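Local coordinates for putative esterase/lipase/thioesterase (Silicibacter sp., PDB 2PBL), which is a putative esterase, lipase or thioesterase of the alpha/beta-hydrolase fold and probably cleaves ester or thioester bonds, at residues A[107-110]-A[111-115]; A[179-183]-A[184-188]; A[197-200]-A[201-204]. One frame throughout, in Å; residues are numbered along the deposited sequence.

The three contacts follow one another along the chain of an alpha/beta hydrolase and are all local. Contact 1 starts helix 109-126, which connects strand 94-99 to strand 131-136. Contacts 2 and 3 both lie in the long excursion between strands 160-166 and 206-212: contact 2 ends the short helix 181-184, and contact 3 is part of the loop returning to strand 206-212. Centres of contacts 1 and 2 are 13 Å apart, and the two touch: R108 NH1 probably bonds K185 O, while I109 packs on F184. Contact 3 is separate, its nearest atoms about 8 Å from each of the others. The excursion thus rests partly on the helix of contact 1.

Contact 1. Residues A[107-110]-A[111-115]; sequences VRIS and EITQQ
E111 turns its carboxylate back over the start of helix 109-126 and takes the backbone N-H of R108, with R108 N 2.8 Å from E111 OE2. R108 is the N-cap, and this is the half of a capping box in which the side chain of the third helical residue accepts from the N-cap N-H; the N-cap being an arginine, the reciprocal half is not made. The N-H arrives from above the carboxylate plane, 39° out of it. E111 CG lies beside its own backbone N (chi1 -60°) and the chain then runs extended, carrying OE2 back to within 3.6 Å of V107 CB. An alanine here takes the carboxylate away, and R108 N would probably be left without its acceptor and the first turn be freer to fray. The negative charge at the N-terminal end probably also interacts favourably with the helix dipole.

Beneath the cap, V107 and I112 cross at about a right angle, V107 CG2 meeting I112 CG1 at 3.5 Å. The helical ladder begins here, I112 N bonding R108 O at 3.0 Å and T113 N bonding I109 O at 2.9 Å.

Further out, I112 and T113 press on L142 of helix 138-145, and T113 OG1 bonds E194. The R108 guanidinium is nearly parallel to the E111 carboxylate yet makes no salt bridge with it, since R108 NE stays 5.7 Å from E111 OE2; its NH1 bonds K185 O instead. Farther along the helix, a water donates to S110 O and accepts from Q114 NE2, 2.8 Å from that nitrogen.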
# COMPACT_ATOMS: atom_id res chain seq x y z
N VAL A 107 13.60 10.80 5.25
CA VAL A 107 12.63 10.79 6.33
C VAL A 107 12.66 9.45 7.07
O VAL A 107 13.37 8.50 6.68
CB VAL A 107 11.19 11.09 5.79
CG1 VAL A 107 11.18 12.44 5.13
CG2 VAL A 107 10.68 10.01 4.83
N ARG A 108 11.91 9.37 8.17
CA ARG A 108 11.80 8.15 8.90
C ARG A 108 10.46 7.54 8.49
O ARG A 108 9.57 8.23 7.97
CB ARG A 108 11.81 8.38 10.40
CG ARG A 108 13.11 8.93 10.97
CD ARG A 108 12.97 9.22 12.46
NE ARG A 108 12.68 7.99 13.19
CZ ARG A 108 13.60 7.13 13.58
NH1 ARG A 108 14.90 7.35 13.34
NH2 ARG A 108 13.21 6.03 14.22
N ILE A 109 10.35 6.23 8.72
CA ILE A 109 9.11 5.52 8.43
C ILE A 109 7.93 6.17 9.16
O ILE A 109 6.83 6.30 8.61
CB ILE A 109 9.23 4.03 8.80
CG1 ILE A 109 10.16 3.31 7.82
CG2 ILE A 109 7.84 3.36 8.85
CD1 ILE A 109 10.48 1.89 8.24
N SER A 110 8.13 6.55 10.42
CA SER A 110 7.04 7.23 11.16
C SER A 110 6.55 8.51 10.49
O SER A 110 5.37 8.88 10.59
CB SER A 110 7.43 7.51 12.61
OG SER A 110 8.49 8.45 12.68
N GLU A 111 7.46 9.22 9.84
CA GLU A 111 7.09 10.42 9.07
C GLU A 111 6.34 10.03 7.81
O GLU A 111 5.46 10.73 7.34
CB GLU A 111 8.33 11.22 8.65
CG GLU A 111 9.16 11.71 9.79
CD GLU A 111 10.34 12.50 9.30
OE1 GLU A 111 10.16 13.70 8.92
OE2 GLU A 111 11.43 11.91 9.29
N ILE A 112 6.73 8.90 7.21
CA ILE A 112 6.01 8.43 6.04
C ILE A 112 4.55 8.09 6.37
O ILE A 112 3.60 8.40 5.63
CB ILE A 112 6.71 7.19 5.38
CG1 ILE A 112 8.15 7.54 4.95
CG2 ILE A 112 5.89 6.77 4.13
CD1 ILE A 112 8.93 6.39 4.37
N THR A 113 4.38 7.43 7.50
CA THR A 113 3.06 7.13 8.02
C THR A 113 2.18 8.42 8.12
O THR A 113 1.00 8.45 7.68
CB THR A 113 3.29 6.40 9.38
OG1 THR A 113 3.76 5.08 9.05
CG2 THR A 113 1.99 6.25 10.13
N GLN A 114 2.79 9.49 8.62
CA GLN A 114 2.11 10.78 8.79
C GLN A 114 1.75 11.34 7.43
O GLN A 114 0.65 11.83 7.26
CB GLN A 114 2.93 11.76 9.69
CG GLN A 114 3.11 11.27 11.06
CD GLN A 114 1.82 11.17 11.82
OE1 GLN A 114 0.99 12.07 11.75
NE2 GLN A 114 1.64 10.07 12.57
N GLN A 115 2.64 11.21 6.44
CA GLN A 115 2.37 11.64 5.08
C GLN A 115 1.22 10.89 4.40
O GLN A 115 0.38 11.50 3.74
CB GLN A 115 3.63 11.51 4.22
CG GLN A 115 4.66 12.56 4.56
CD GLN A 115 5.99 12.45 3.78
OE1 GLN A 115 6.09 11.81 2.71
NE2 GLN A 115 7.02 13.14 4.30
O HOH W 1 3.58 8.05 12.30

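Contact 2. Residues A[179-183]-A[184-188]; sequences SMNEK and FKMDA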
# COMPACT_ATOMS: atom_id res chain seq x y z
N SER A 179 20.29 -4.75 6.55
CA SER A 179 21.06 -3.59 6.13
C SER A 179 20.17 -2.40 5.76
O SER A 179 20.64 -1.27 5.74
CB SER A 179 21.92 -3.95 4.93
OG SER A 179 22.74 -5.08 5.24
N MSE A 180 18.90 -2.65 5.45
CA MSE A 180 17.99 -1.56 5.12
C MSE A 180 17.80 -0.65 6.32
O MSE A 180 17.42 0.52 6.15
CB MSE A 180 16.65 -2.10 4.66
CG MSE A 180 16.68 -2.83 3.35
SE MSE A 180 14.86 -3.45 2.95
CE MSE A 180 14.79 -4.86 4.13
N ASN A 181 18.10 -1.14 7.52
CA ASN A 181 18.01 -0.29 8.70
C ASN A 181 19.07 0.84 8.76
O ASN A 181 18.94 1.77 9.57
CB ASN A 181 18.02 -1.05 9.98
CG ASN A 181 17.38 -0.26 11.12
OD1 ASN A 181 16.36 0.43 10.92
ND2 ASN A 181 17.93 -0.38 12.31
N GLU A 182 20.07 0.77 7.88
CA GLU A 182 21.03 1.83 7.74
C GLU A 182 20.27 3.03 7.20
O GLU A 182 20.69 4.18 7.42
CB GLU A 182 22.15 1.40 6.80
CG GLU A 182 23.03 0.25 7.37
CD GLU A 182 23.92 -0.47 6.29
OE1 GLU A 182 23.78 -0.19 5.07
OE2 GLU A 182 24.72 -1.36 6.68
N LYS A 183 19.19 2.78 6.47
CA LYS A 183 18.33 3.84 5.95
C LYS A 183 17.15 4.16 6.88
O LYS A 183 16.80 5.33 7.06
CB LYS A 183 17.83 3.52 4.55
CG LYS A 183 18.96 3.34 3.60
CD LYS A 183 18.50 3.15 2.19
CE LYS A 183 19.70 3.02 1.26
NZ LYS A 183 19.23 2.79 -0.12
N PHE A 184 16.53 3.16 7.49
CA PHE A 184 15.37 3.42 8.37
C PHE A 184 15.80 4.11 9.66
O PHE A 184 15.11 4.99 10.18
CB PHE A 184 14.62 2.14 8.71
CG PHE A 184 14.29 1.29 7.51
CD1 PHE A 184 13.86 1.86 6.34
CD2 PHE A 184 14.34 -0.09 7.62
CE1 PHE A 184 13.52 1.07 5.27
CE2 PHE A 184 14.02 -0.90 6.56
CZ PHE A 184 13.62 -0.31 5.38
N LYS A 185 16.94 3.68 10.17
CA LYS A 185 17.56 4.20 11.40
C LYS A 185 16.66 4.07 12.61
O LYS A 185 16.55 5.00 13.42
CB LYS A 185 18.05 5.65 11.20
CG LYS A 185 19.09 5.81 10.07
CD LYS A 185 19.41 7.28 9.81
CE LYS A 185 20.16 7.47 8.46
NZ LYS A 185 21.55 6.89 8.45
N MSE A 186 16.01 2.91 12.73
CA MSE A 186 15.12 2.62 13.84
C MSE A 186 15.81 1.87 14.95
O MSE A 186 16.72 1.07 14.69
CB MSE A 186 13.98 1.74 13.38
CG MSE A 186 13.03 2.42 12.42
SE MSE A 186 11.54 1.19 12.06
CE MSE A 186 12.40 -0.24 10.95
N ASP A 187 15.41 2.17 16.19
CA ASP A 187 15.78 1.37 17.35
C ASP A 187 14.59 0.49 17.67
O ASP A 187 13.54 0.62 17.03
CB ASP A 187 16.24 2.20 18.58
CG ASP A 187 15.19 3.14 19.14
OD1 ASP A 187 13.96 2.93 19.00
OD2 ASP A 187 15.61 4.12 19.78
N ALA A 188 14.70 -0.38 18.66
CA ALA A 188 13.60 -1.29 18.96
C ALA A 188 12.25 -0.61 19.22
O ALA A 188 11.22 -1.04 18.68
CB ALA A 188 13.95 -2.17 20.12
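Two hydrogen bonds join the carboxamide of N181 to the backbone of M186, one through each end of the amide. N181 ND2 gives a straight bond to M186 O (3.0 Å, 180°), arriving on a lone pair in the carbonyl plane and lying in the plane of the amide itself. N181 OD1 takes M186 N at 3.1 Å, the donor tilted from the plane of the side-chain carbonyl. This grip through both ends fixes the rotation of the amide, which gets there because CG stands anti to the backbone N (chi1 -157°). Backbone bonds complete the turn: K185 N to N181 O, and F184 N to M180 O, an oxygen that K183 N also uses.

A lysine adds a further polar link. K185 NZ reaches E182 O at 3.0 Å, nearly in line with the carbonyl bond, after the chain bends at its last torsion (chi4 -68°) and folds back over the helix end.

The apolar part belongs to F184 and selenomethionine M180, whose side chains lie side by side and point the same way. M180 CB touches F184 CE2 at 3.5 Å, and M180 SE, 5.3 Å from the ring centroid, makes an oblique Met-aromatic contact. M180 O sits over the centre of one ring face. Outward, F184 meets W74 edge-to-face and packs on I109.

The whole is a C-terminal helix end at which the chain leaves through K185 with positive phi, the asparagine tying down the segment that leaves the helix. It lies in the excursion after strand 160-166, where many alpha/beta hydrolases carry their lid or cap insertion.

Contact 3. Residues A[197-200]-A[201-204]; sequences VEMQ and NRYD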
# COMPACT_ATOMS: atom_id res chain seq x y z
N VAL A 197 1.20 -4.87 14.17
CA VAL A 197 0.83 -5.90 15.14
C VAL A 197 0.66 -5.32 16.55
O VAL A 197 -0.06 -5.90 17.35
CB VAL A 197 1.82 -7.10 15.22
CG1 VAL A 197 1.88 -7.81 13.95
CG2 VAL A 197 3.21 -6.65 15.69
N GLU A 198 1.28 -4.17 16.82
CA GLU A 198 1.18 -3.49 18.13
C GLU A 198 -0.04 -2.62 18.36
O GLU A 198 -0.27 -2.14 19.47
CB GLU A 198 2.42 -2.62 18.33
CG GLU A 198 3.65 -3.43 18.35
CD GLU A 198 3.68 -4.42 19.51
OE1 GLU A 198 3.48 -3.97 20.66
OE2 GLU A 198 3.89 -5.63 19.25
N MSE A 199 -0.81 -2.40 17.30
CA MSE A 199 -1.94 -1.50 17.37
C MSE A 199 -3.08 -2.16 18.01
O MSE A 199 -3.55 -3.18 17.55
CB MSE A 199 -2.31 -1.03 15.97
CG MSE A 199 -1.40 -0.05 15.46
SE MSE A 199 -1.70 0.09 13.45
CE MSE A 199 -3.64 0.40 13.32
N GLN A 200 -3.53 -1.57 19.11
CA GLN A 200 -4.64 -2.12 19.84
C GLN A 200 -5.93 -1.43 19.53
O GLN A 200 -6.99 -2.01 19.66
CB GLN A 200 -4.33 -2.06 21.32
CG GLN A 200 -3.02 -2.73 21.69
CD GLN A 200 -2.98 -4.20 21.27
OE1 GLN A 200 -4.02 -4.85 21.07
NE2 GLN A 200 -1.76 -4.72 21.10
N ASN A 201 -5.86 -0.19 19.08
CA ASN A 201 -7.05 0.55 18.79
C ASN A 201 -7.13 0.69 17.32
O ASN A 201 -6.17 1.15 16.70
CB ASN A 201 -6.97 1.93 19.44
CG ASN A 201 -6.74 1.83 20.93
OD1 ASN A 201 -5.74 2.36 21.45
ND2 ASN A 201 -7.62 1.09 21.61
N ARG A 202 -8.24 0.23 16.73
CA ARG A 202 -8.38 0.33 15.30
C ARG A 202 -9.76 0.78 14.88
O ARG A 202 -10.73 0.43 15.51
CB ARG A 202 -8.06 -1.00 14.65
CG ARG A 202 -6.64 -1.47 14.96
CD ARG A 202 -6.32 -2.76 14.33
NE ARG A 202 -7.23 -3.86 14.69
CZ ARG A 202 -7.11 -4.64 15.75
NH1 ARG A 202 -6.14 -4.47 16.64
NH2 ARG A 202 -7.99 -5.62 15.93
N TYR A 203 -9.82 1.64 13.89
CA TYR A 203 -11.08 1.95 13.28
C TYR A 203 -11.72 0.65 12.81
O TYR A 203 -11.03 -0.32 12.42
CB TYR A 203 -10.92 2.87 12.07
CG TYR A 203 -10.57 4.31 12.44
CD1 TYR A 203 -11.48 5.10 13.13
CD2 TYR A 203 -9.37 4.88 12.05
CE1 TYR A 203 -11.19 6.37 13.46
CE2 TYR A 203 -9.07 6.18 12.37
CZ TYR A 203 -9.99 6.92 13.08
OH TYR A 203 -9.71 8.24 13.37
N ASP A 204 -13.04 0.64 12.84
CA ASP A 204 -13.81 -0.49 12.42
C ASP A 204 -13.73 -0.57 10.89
O ASP A 204 -14.10 0.40 10.17
CB ASP A 204 -15.27 -0.33 12.85
CG ASP A 204 -15.44 -0.34 14.37
OD1 ASP A 204 -15.28 0.71 15.01
OD2 ASP A 204 -15.76 -1.41 14.90
O HOH W 2 -5.89 -6.42 18.99
O HOH W 3 -9.46 -2.57 18.01
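R202 bends its side chain back along the loop to bring NH1 to M199 O at 3.0 Å. The bond is weak, its angle at the hydrogen being 134°, but the carbonyl oxygen does lie at the edge of the guanidinium, near its plane. The chain is straight at chi2 and turns at chi3 (-57°), which swings the group into this position.

Water extends the polar network. Water 2 accepts from R202 NH1 at 3.1 Å, also in the guanidinium plane, and lies 3.2 Å from Q200 OE1. Water 3 donates to Q200 O at 3.0 Å and accepts weakly from R202 N; it also sits above one face of the guanidinium, over its centre.

Apolar contact is slight: the terminal methyl of selenomethionine M199 reaches the aliphatic part of R202, M199 CE to R202 CG 3.9 Å, the two side chains crossing obliquely. Both residues meet W230 at the end of helix 217-230, M199 by packing and R202 by a cation-pi contact.

The arrangement is an irregular connection tied by a side chain and by water, here the loop that brings the chain into strand 206-212 of the alpha/beta-hydrolase sheet.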